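Side-chain contacts in NS1 (Human bocavirus, PDB 4KW3), which probably binds the viral replication origin, unwinds its hairpin and nicks one DNA strand to start rolling-circle replication, this piece being the N-terminal origin-recognition and nickase domain: residues A[209-214]-A[238-243]; A[104-109]-A[213-218]; A[217-222]-A[226-231]. All coordinates share one frame; numbering follows the deposited sequence.

Contact 1 of 3, residues A[209-214]-A[238-243]; sequences KNYLLP and AEKTYS
With CG of Y211 swung opposite its backbone nitrogen (chi1 174°) and the ring turned almost square to the CA-CB-CG plane (chi2 81°), the phenol reaches along the gap between the segments until OH lies 4.3 Å from CD of K240. The lysine answers from the other side: its CG stands beside its own backbone nitrogen (chi1 -82°) and its aliphatic chain runs out extended as far as CE. The hydroxyl therefore meets the flank of a methylene chain, while the ammonium turns off at the last bond and its NZ ends 5.9 Å from Y211 OH. This is loose contact without a direct bond. Y211 is the probable active-site tyrosine, carried, as in other HUH-type (Rep) nucleases, near the end of a helix, here 204-212, beside the sheet that bears the predicted metal ligands. The side chain of H117, one of those ligands, comes within about 4 Å of that of Y211 at the nearest atoms, and that of K240 is as near to E108's. F207 meets the phenol with its ring nearly parallel. Farther along the chain the backbone takes over: CB of P214 points away from 238-243, and its carbonyl O instead rests 3.5 Å from CB of A238, whose methyl points toward that segment. R257 links the two segments independently, bonding L213 O and making a cation-pi contact with Y242.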
loop_
_atom_site.group_PDB
_atom_site.type_symbol
_atom_site.label_atom_id
_atom_site.label_comp_id
_atom_site.label_asym_id
_atom_site.label_seq_id
_atom_site.Cartn_x
_atom_site.Cartn_y
_atom_site.Cartn_z
ATOM N N LYS A 209 0.057 -5.773 -13.558
ATOM C CA LYS A 209 -0.761 -6.912 -13.945
ATOM C C LYS A 209 -0.150 -8.221 -13.477
ATOM O O LYS A 209 -0.863 -9.088 -12.945
ATOM C CB LYS A 209 -0.947 -6.967 -15.460
ATOM C CG LYS A 209 -1.841 -8.120 -15.906
ATOM C CD LYS A 209 -1.690 -8.482 -17.387
ATOM C CE LYS A 209 -0.381 -9.162 -17.642
ATOM N NZ LYS A 209 -0.315 -9.786 -18.996
ATOM N N ASN A 210 1.171 -8.353 -13.637
ATOM C CA ASN A 210 1.801 -9.635 -13.368
ATOM C C ASN A 210 2.309 -9.847 -11.960
ATOM O O ASN A 210 2.322 -10.989 -11.494
ATOM C CB ASN A 210 2.921 -9.919 -14.377
ATOM C CG ASN A 210 2.376 -10.191 -15.733
ATOM O OD1 ASN A 210 1.334 -10.830 -15.850
ATOM N ND2 ASN A 210 3.030 -9.677 -16.767
ATOM N N TYR A 211 2.669 -8.774 -11.262
ATOM C CA TYR A 211 3.230 -8.964 -9.935
ATOM C C TYR A 211 2.289 -8.470 -8.828
ATOM O O TYR A 211 2.134 -9.141 -7.830
ATOM C CB TYR A 211 4.657 -8.367 -9.766
ATOM C CG TYR A 211 5.078 -8.477 -8.313
ATOM C CD1 TYR A 211 5.588 -9.682 -7.803
ATOM C CD2 TYR A 211 4.890 -7.411 -7.423
ATOM C CE1 TYR A 211 5.912 -9.814 -6.454
ATOM C CE2 TYR A 211 5.212 -7.535 -6.072
ATOM C CZ TYR A 211 5.717 -8.745 -5.595
ATOM O OH TYR A 211 6.038 -8.881 -4.259
ATOM N N LEU A 212 1.611 -7.348 -9.020
ATOM C CA LEU A 212 0.763 -6.802 -7.952
ATOM C C LEU A 212 -0.669 -7.392 -7.940
ATOM O O LEU A 212 -1.206 -7.698 -6.875
ATOM C CB LEU A 212 0.719 -5.278 -8.036
ATOM C CG LEU A 212 2.026 -4.522 -7.741
ATOM C CD1 LEU A 212 1.797 -3.025 -7.877
ATOM C CD2 LEU A 212 2.550 -4.850 -6.330
ATOM N N LEU A 213 -1.271 -7.569 -9.118
ATOM C CA LEU A 213 -2.649 -8.050 -9.216
ATOM C C LEU A 213 -2.917 -9.472 -8.716
ATOM O O LEU A 213 -3.824 -9.686 -7.909
ATOM C CB LEU A 213 -3.196 -7.883 -10.632
ATOM C CG LEU A 213 -3.689 -6.473 -10.929
ATOM C CD1 LEU A 213 -4.506 -6.498 -12.187
ATOM C CD2 LEU A 213 -4.493 -5.951 -9.739
ATOM N N PRO A 214 -2.117 -10.449 -9.163
ATOM C CA PRO A 214 -2.569 -11.813 -8.838
ATOM C C PRO A 214 -2.182 -12.269 -7.433
ATOM O O PRO A 214 -1.416 -13.202 -7.243
ATOM C CB PRO A 214 -1.909 -12.660 -9.926
ATOM C CG PRO A 214 -0.666 -11.911 -10.287
ATOM C CD PRO A 214 -0.904 -10.444 -10.003
ATOM N N ALA A 238 -1.291 -18.174 -6.016
ATOM C CA ALA A 238 -0.790 -17.015 -5.299
ATOM C C ALA A 238 -0.280 -17.394 -3.916
ATOM O O ALA A 238 -0.965 -18.091 -3.182
ATOM C CB ALA A 238 -1.893 -15.962 -5.193
ATOM N N GLU A 239 0.933 -16.976 -3.565
ATOM C CA GLU A 239 1.437 -17.229 -2.207
ATOM C C GLU A 239 1.575 -15.961 -1.369
ATOM O O GLU A 239 1.785 -16.017 -0.168
ATOM C CB GLU A 239 2.765 -17.973 -2.250
ATOM C CG GLU A 239 2.686 -19.259 -3.051
ATOM C CD GLU A 239 4.020 -19.948 -3.187
ATOM O OE1 GLU A 239 4.755 -19.649 -4.156
ATOM O OE2 GLU A 239 4.323 -20.787 -2.318
ATOM N N LYS A 240 1.453 -14.811 -2.001
ATOM C CA LYS A 240 1.538 -13.572 -1.259
ATOM C C LYS A 240 0.197 -12.839 -1.276
ATOM O O LYS A 240 -0.706 -13.224 -1.993
ATOM C CB LYS A 240 2.683 -12.695 -1.773
ATOM C CG LYS A 240 4.029 -13.099 -1.200
ATOM C CD LYS A 240 5.096 -12.106 -1.650
ATOM C CE LYS A 240 6.311 -12.093 -0.726
ATOM N NZ LYS A 240 6.960 -13.436 -0.613
ATOM N N THR A 241 0.051 -11.811 -0.449
ATOM C CA THR A 241 -1.251 -11.191 -0.286
ATOM C C THR A 241 -1.209 -9.696 -0.508
ATOM O O THR A 241 -0.131 -9.100 -0.595
ATOM C CB THR A 241 -1.842 -11.466 1.112
ATOM O OG1 THR A 241 -1.008 -10.885 2.117
ATOM C CG2 THR A 241 -1.981 -12.966 1.360
ATOM N N TYR A 242 -2.383 -9.088 -0.643
ATOM C CA TYR A 242 -2.456 -7.630 -0.640
ATOM C C TYR A 242 -3.516 -7.240 0.364
ATOM O O TYR A 242 -4.422 -8.026 0.668
ATOM C CB TYR A 242 -2.822 -7.061 -2.027
ATOM C CG TYR A 242 -4.284 -7.188 -2.328
ATOM C CD1 TYR A 242 -4.812 -8.396 -2.787
ATOM C CD2 TYR A 242 -5.164 -6.121 -2.116
ATOM C CE1 TYR A 242 -6.144 -8.525 -3.051
ATOM C CE2 TYR A 242 -6.525 -6.265 -2.365
ATOM C CZ TYR A 242 -7.003 -7.470 -2.834
ATOM O OH TYR A 242 -8.339 -7.629 -3.100
ATOM N N SER A 243 -3.445 -5.991 0.809
ATOM C CA SER A 243 -4.437 -5.459 1.731
ATOM C C SER A 243 -5.409 -4.528 1.023
ATOM O O SER A 243 -6.619 -4.612 1.232
ATOM C CB SER A 243 -3.747 -4.719 2.878
ATOM O OG SER A 243 -4.705 -4.023 3.634
#

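Contact 2 of 3, residues A[104-109]-A[213-218]; sequences IVQSEL and LPKNRC
One ionic contact joins E108 and K215: NZ of the lysine lies 3.0 Å from OE1 of the glutamate in a salt bridge whose hydrogen bond is weak. The carboxylate is engaged unevenly, since OE2 stands 4.1 Å from that same NZ. Both chains are fully stretched beyond CG and cross at about a right angle. K215 starts with CG beside its backbone nitrogen (chi1 -58°), which aims the extended chain from the strand 216-217 side at the glutamate. The ammonium has a second, weak bond to Y211 OH, so this one group connects the predicted metal ligand E108 with the probable active-site tyrosine. Polar and apolar atoms meet at Q106, whose side chain runs obliquely across that of K215, with NE2 4.0 Å from CD. That amide is fixed by bonds outside this contact: NE2 donates to L212 O, whereas OE1 binds T245 and R257. The amide's orientation is thus set from both ends, and it offers the lysine methylenes a buried neighbour. Van der Waals contact closes the far end, with CD2 of L109 3.8 Å from the carbonyl O of C218. In the backbone, P214 is the centre of an inverse gamma turn closed from K215 N to L213 O, which brings the chain from the tyrosine helix round to the lysine. A tyrosine and a following lysine of the predicted RCR-3 motif, set against a strand carrying the predicted metal ligand E108, whose neighbour H115 belongs to the RCR-2 motif, are consistent with the nicking site of rolling-circle HUH endonucleases.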
loop_
_atom_site.group_PDB
_atom_site.type_symbol
_atom_site.label_atom_id
_atom_site.label_comp_id
_atom_site.label_asym_id
_atom_site.label_seq_id
_atom_site.Cartn_x
_atom_site.Cartn_y
_atom_site.Cartn_z
ATOM N N ILE A 104 -0.082 4.175 -8.909
ATOM C CA ILE A 104 -0.688 3.002 -8.284
ATOM C C ILE A 104 -0.002 2.740 -6.937
ATOM O O ILE A 104 1.233 2.834 -6.834
ATOM C CB ILE A 104 -0.582 1.767 -9.166
ATOM C CG1 ILE A 104 -1.372 1.984 -10.467
ATOM C CG2 ILE A 104 -1.062 0.510 -8.383
ATOM C CD1 ILE A 104 -1.053 0.963 -11.584
ATOM N N VAL A 105 -0.802 2.445 -5.908
ATOM C CA VAL A 105 -0.279 2.094 -4.591
ATOM C C VAL A 105 -0.983 0.830 -4.123
ATOM O O VAL A 105 -2.202 0.681 -4.283
ATOM C CB VAL A 105 -0.432 3.248 -3.524
ATOM C CG1 VAL A 105 0.011 2.793 -2.134
ATOM C CG2 VAL A 105 0.372 4.468 -3.902
ATOM N N GLN A 106 -0.199 -0.096 -3.580
ATOM C CA GLN A 106 -0.742 -1.310 -2.997
ATOM C C GLN A 106 -0.040 -1.640 -1.679
ATOM O O GLN A 106 1.181 -1.815 -1.631
ATOM C CB GLN A 106 -0.600 -2.477 -3.966
ATOM C CG GLN A 106 -1.160 -3.800 -3.454
ATOM C CD GLN A 106 -1.360 -4.808 -4.575
ATOM O OE1 GLN A 106 -2.207 -4.616 -5.459
ATOM N NE2 GLN A 106 -0.571 -5.879 -4.556
ATOM N N SER A 107 -0.827 -1.738 -0.614
ATOM C CA SER A 107 -0.330 -2.145 0.700
ATOM C C SER A 107 -0.410 -3.667 0.864
ATOM O O SER A 107 -1.289 -4.309 0.310
ATOM C CB SER A 107 -1.125 -1.446 1.798
ATOM O OG SER A 107 -2.516 -1.651 1.617
ATOM N N GLU A 108 0.523 -4.236 1.617
ATOM C CA GLU A 108 0.595 -5.674 1.791
ATOM C C GLU A 108 1.072 -6.017 3.191
ATOM O O GLU A 108 2.064 -5.481 3.661
ATOM C CB GLU A 108 1.527 -6.297 0.755
ATOM C CG GLU A 108 2.071 -7.690 1.109
ATOM C CD GLU A 108 2.985 -8.268 0.018
ATOM O OE1 GLU A 108 3.109 -7.641 -1.058
ATOM O OE2 GLU A 108 3.586 -9.345 0.234
ATOM N N LEU A 109 0.360 -6.922 3.847
ATOM C CA LEU A 109 0.798 -7.450 5.123
ATOM C C LEU A 109 1.700 -8.622 4.812
ATOM O O LEU A 109 1.223 -9.743 4.635
ATOM C CB LEU A 109 -0.408 -7.941 5.915
ATOM C CG LEU A 109 -1.211 -6.874 6.666
ATOM C CD1 LEU A 109 -1.657 -5.723 5.800
ATOM C CD2 LEU A 109 -2.404 -7.504 7.281
ATOM N N LEU A 213 -1.271 -7.569 -9.118
ATOM C CA LEU A 213 -2.649 -8.050 -9.216
ATOM C C LEU A 213 -2.917 -9.472 -8.716
ATOM O O LEU A 213 -3.824 -9.686 -7.909
ATOM C CB LEU A 213 -3.196 -7.883 -10.632
ATOM C CG LEU A 213 -3.689 -6.473 -10.929
ATOM C CD1 LEU A 213 -4.506 -6.498 -12.187
ATOM C CD2 LEU A 213 -4.493 -5.951 -9.739
ATOM N N PRO A 214 -2.117 -10.449 -9.163
ATOM C CA PRO A 214 -2.569 -11.813 -8.838
ATOM C C PRO A 214 -2.182 -12.269 -7.433
ATOM O O PRO A 214 -1.416 -13.202 -7.243
ATOM C CB PRO A 214 -1.909 -12.660 -9.926
ATOM C CG PRO A 214 -0.666 -11.911 -10.287
ATOM C CD PRO A 214 -0.904 -10.444 -10.003
ATOM N N LYS A 215 -2.737 -11.580 -6.448
ATOM C CA LYS A 215 -2.557 -11.944 -5.053
ATOM C C LYS A 215 -3.932 -12.058 -4.399
ATOM O O LYS A 215 -4.901 -11.445 -4.852
ATOM C CB LYS A 215 -1.707 -10.896 -4.329
ATOM C CG LYS A 215 -0.340 -10.682 -4.939
ATOM C CD LYS A 215 0.472 -9.701 -4.129
ATOM C CE LYS A 215 1.853 -9.479 -4.732
ATOM N NZ LYS A 215 2.776 -8.847 -3.748
ATOM N N ASN A 216 -4.027 -12.838 -3.331
ATOM C CA ASN A 216 -5.283 -12.897 -2.595
ATOM C C ASN A 216 -5.247 -11.842 -1.503
ATOM O O ASN A 216 -4.172 -11.382 -1.111
ATOM C CB ASN A 216 -5.514 -14.289 -2.028
ATOM C CG ASN A 216 -5.561 -15.352 -3.116
ATOM O OD1 ASN A 216 -6.201 -15.160 -4.158
ATOM N ND2 ASN A 216 -4.903 -16.487 -2.876
ATOM N N ARG A 217 -6.419 -11.413 -1.053
ATOM C CA ARG A 217 -6.483 -10.410 -0.011
ATOM C C ARG A 217 -6.347 -10.971 1.384
ATOM O O ARG A 217 -6.929 -12.016 1.701
ATOM C CB ARG A 217 -7.780 -9.606 -0.078
ATOM C CG ARG A 217 -7.706 -8.362 0.804
ATOM C CD ARG A 217 -8.880 -7.454 0.636
ATOM N NE ARG A 217 -10.109 -8.092 1.048
ATOM C CZ ARG A 217 -11.211 -7.417 1.332
ATOM N NH1 ARG A 217 -11.175 -6.102 1.242
ATOM N NH2 ARG A 217 -12.326 -8.051 1.705
ATOM N N CYS A 218 -5.608 -10.236 2.216
ATOM C CA CYS A 218 -5.594 -10.473 3.644
ATOM C C CYS A 218 -5.447 -9.143 4.392
ATOM O O CYS A 218 -4.460 -8.441 4.214
ATOM C CB CYS A 218 -4.452 -11.407 4.006
ATOM S SG CYS A 218 -4.398 -11.720 5.741
#

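Contact 3 of 3, residues A[217-222]-A[226-231]; sequences RCISSY and DVCTSP
R217 holds the carbonyl of C228, the last residue of the short helix 225-228, by a side-on grip in which two guanidinium nitrogens share one oxygen. The pair closes the short connection between strand 216-217 and helix 225-228 in the Rep-type nuclease domain, just beyond the RCR-3 motif. NE lies 2.9 Å and NH2 3.0 Å from C228 O, and that oxygen sits close to the guanidinium plane, at its edge. Seen from the acceptor, NH2 approaches in the carbonyl plane on a lone pair, whereas NE is tilted out of that plane. The arginine reaches the oxygen by a bend at chi3 (64°), which turns the guanidinium back toward the helix. A positive group at a helix's carbonyl end is likely to be electrostatically favourable.

The cysteine side chain serves as a second point of attachment. C228 SG accepts a long, nearly straight bond from I219 N, 3.6 Å with an angle of 170° at the hydrogen, and also touches CG1 of I219 at 3.8 Å. Its CB packs against R217 O. Next to it, OG1 of T229 takes a weak bond from R217 N at 2.8 Å; the firmer partner of that hydroxyl is P225 O, which ties T229 back to the start of the helix.

The next layer positions these groups. L66 of helix 60-69 touches both R217 and I219, and L69 and L49 also touch the isoleucine. Y242 of strand 241-247 lies beside the arginine chain. Beyond I219 the chain is turned by an ST turn, while E31 binds both S220 OG and S221 N; the turn itself is closed by Y222 N donating to S220 OG over 3.0 Å.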
loop_
_atom_site.group_PDB
_atom_site.type_symbol
_atom_site.label_atom_id
_atom_site.label_comp_id
_atom_site.label_asym_id
_atom_site.label_seq_id
_atom_site.Cartn_x
_atom_site.Cartn_y
_atom_site.Cartn_z
ATOM N N ARG A 217 -6.419 -11.413 -1.053
ATOM C CA ARG A 217 -6.483 -10.410 -0.011
ATOM C C ARG A 217 -6.347 -10.971 1.384
ATOM O O ARG A 217 -6.929 -12.016 1.701
ATOM C CB ARG A 217 -7.780 -9.606 -0.078
ATOM C CG ARG A 217 -7.706 -8.362 0.804
ATOM C CD ARG A 217 -8.880 -7.454 0.636
ATOM N NE ARG A 217 -10.109 -8.092 1.048
ATOM C CZ ARG A 217 -11.211 -7.417 1.332
ATOM N NH1 ARG A 217 -11.175 -6.102 1.242
ATOM N NH2 ARG A 217 -12.326 -8.051 1.705
ATOM N N CYS A 218 -5.608 -10.236 2.216
ATOM C CA CYS A 218 -5.594 -10.473 3.644
ATOM C C CYS A 218 -5.447 -9.143 4.392
ATOM O O CYS A 218 -4.460 -8.441 4.214
ATOM C CB CYS A 218 -4.452 -11.407 4.006
ATOM S SG CYS A 218 -4.398 -11.720 5.741
ATOM N N ILE A 219 -6.443 -8.775 5.201
ATOM C CA ILE A 219 -6.422 -7.464 5.880
ATOM C C ILE A 219 -5.909 -7.468 7.327
ATOM O O ILE A 219 -5.890 -6.435 7.980
ATOM C CB ILE A 219 -7.782 -6.743 5.831
ATOM C CG1 ILE A 219 -8.848 -7.551 6.575
ATOM C CG2 ILE A 219 -8.211 -6.469 4.384
ATOM C CD1 ILE A 219 -10.192 -6.898 6.523
ATOM N N SER A 220 -5.500 -8.630 7.822
ATOM C CA SER A 220 -4.934 -8.729 9.155
ATOM C C SER A 220 -3.999 -9.920 9.324
ATOM O O SER A 220 -4.234 -10.988 8.778
ATOM C CB SER A 220 -6.019 -8.804 10.217
ATOM O OG SER A 220 -5.402 -8.866 11.493
ATOM N N SER A 221 -2.950 -9.723 10.114
ATOM C CA SER A 221 -2.076 -10.805 10.521
ATOM C C SER A 221 -2.866 -11.883 11.262
ATOM O O SER A 221 -2.452 -13.039 11.293
ATOM C CB SER A 221 -0.991 -10.273 11.450
ATOM O OG SER A 221 -0.187 -9.311 10.794
ATOM N N TYR A 222 -4.007 -11.507 11.842
ATOM C CA TYR A 222 -4.811 -12.435 12.635
ATOM C C TYR A 222 -6.004 -12.926 11.844
ATOM O O TYR A 222 -6.984 -13.410 12.403
ATOM C CB TYR A 222 -5.267 -11.791 13.949
ATOM C CG TYR A 222 -4.157 -11.066 14.668
ATOM C CD1 TYR A 222 -2.910 -11.654 14.841
ATOM C CD2 TYR A 222 -4.343 -9.783 15.148
ATOM C CE1 TYR A 222 -1.884 -10.985 15.487
ATOM C CE2 TYR A 222 -3.329 -9.108 15.797
ATOM C CZ TYR A 222 -2.101 -9.711 15.961
ATOM O OH TYR A 222 -1.097 -9.028 16.608
ATOM N N ASP A 226 -8.339 -16.763 2.750
ATOM C CA ASP A 226 -9.576 -17.439 2.353
ATOM C C ASP A 226 -10.806 -16.912 3.133
ATOM O O ASP A 226 -11.954 -17.213 2.774
ATOM C CB ASP A 226 -9.434 -18.967 2.392
ATOM C CG ASP A 226 -8.936 -19.462 3.714
ATOM O OD1 ASP A 226 -8.363 -18.646 4.471
ATOM O OD2 ASP A 226 -9.115 -20.659 3.997
ATOM N N VAL A 227 -10.556 -16.137 4.193
ATOM C CA VAL A 227 -11.612 -15.327 4.793
ATOM C C VAL A 227 -11.807 -14.006 4.035
ATOM O O VAL A 227 -12.930 -13.621 3.712
ATOM C CB VAL A 227 -11.357 -15.039 6.292
ATOM C CG1 VAL A 227 -12.364 -14.029 6.836
ATOM C CG2 VAL A 227 -11.413 -16.318 7.091
ATOM N N CYS A 228 -10.711 -13.315 3.748
ATOM C CA CYS A 228 -10.784 -11.951 3.226
ATOM C C CYS A 228 -11.015 -11.879 1.739
ATOM O O CYS A 228 -11.244 -10.792 1.209
ATOM C CB CYS A 228 -9.516 -11.169 3.571
ATOM S SG CYS A 228 -9.089 -11.154 5.317
ATOM N N THR A 229 -10.860 -13.009 1.054
ATOM C CA THR A 229 -10.995 -13.061 -0.411
ATOM C C THR A 229 -12.220 -13.848 -0.786
ATOM O O THR A 229 -12.414 -14.977 -0.311
ATOM C CB THR A 229 -9.753 -13.739 -1.086
ATOM O OG1 THR A 229 -8.549 -13.114 -0.616
ATOM C CG2 THR A 229 -9.826 -13.683 -2.609
ATOM N N SER A 230 -13.054 -13.260 -1.631
ATOM C CA SER A 230 -14.232 -13.966 -2.132
ATOM C C SER A 230 -13.845 -14.939 -3.244
ATOM O O SER A 230 -12.943 -14.671 -4.030
ATOM C CB SER A 230 -15.296 -12.973 -2.588
ATOM O OG SER A 230 -14.823 -12.196 -3.667
ATOM N N PRO A 231 -14.536 -16.080 -3.314
ATOM C CA PRO A 231 -14.144 -17.197 -4.187
ATOM C C PRO A 231 -13.879 -16.851 -5.653
ATOM O O PRO A 231 -12.869 -17.299 -6.167
ATOM C CB PRO A 231 -15.316 -18.149 -4.039
ATOM C CG PRO A 231 -15.723 -17.926 -2.621
ATOM C CD PRO A 231 -15.599 -16.469 -2.377
#

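Overall arrangement
From the N terminus, strand 101-109 comes first, and contact 2 closes a long loop of about a hundred residues by bringing 213-218 back to it. Contact 1 begins at 209-214, on helix 204-212 and the turn after it, and closes a shorter loop on 238-243; the two share L213 and P214 and cross, since 104-109 lies outside that loop and 215-218 inside it. Contact 3, with three residues between its segments, is nested in that same loop and shares R217 and C218 with contact 2. Strand 241-247 unites all three: it lies between strands 101-109 and 216-217 in the sheet, joining Y242 to N216 and C218, and S243 to S107, through backbone bonds.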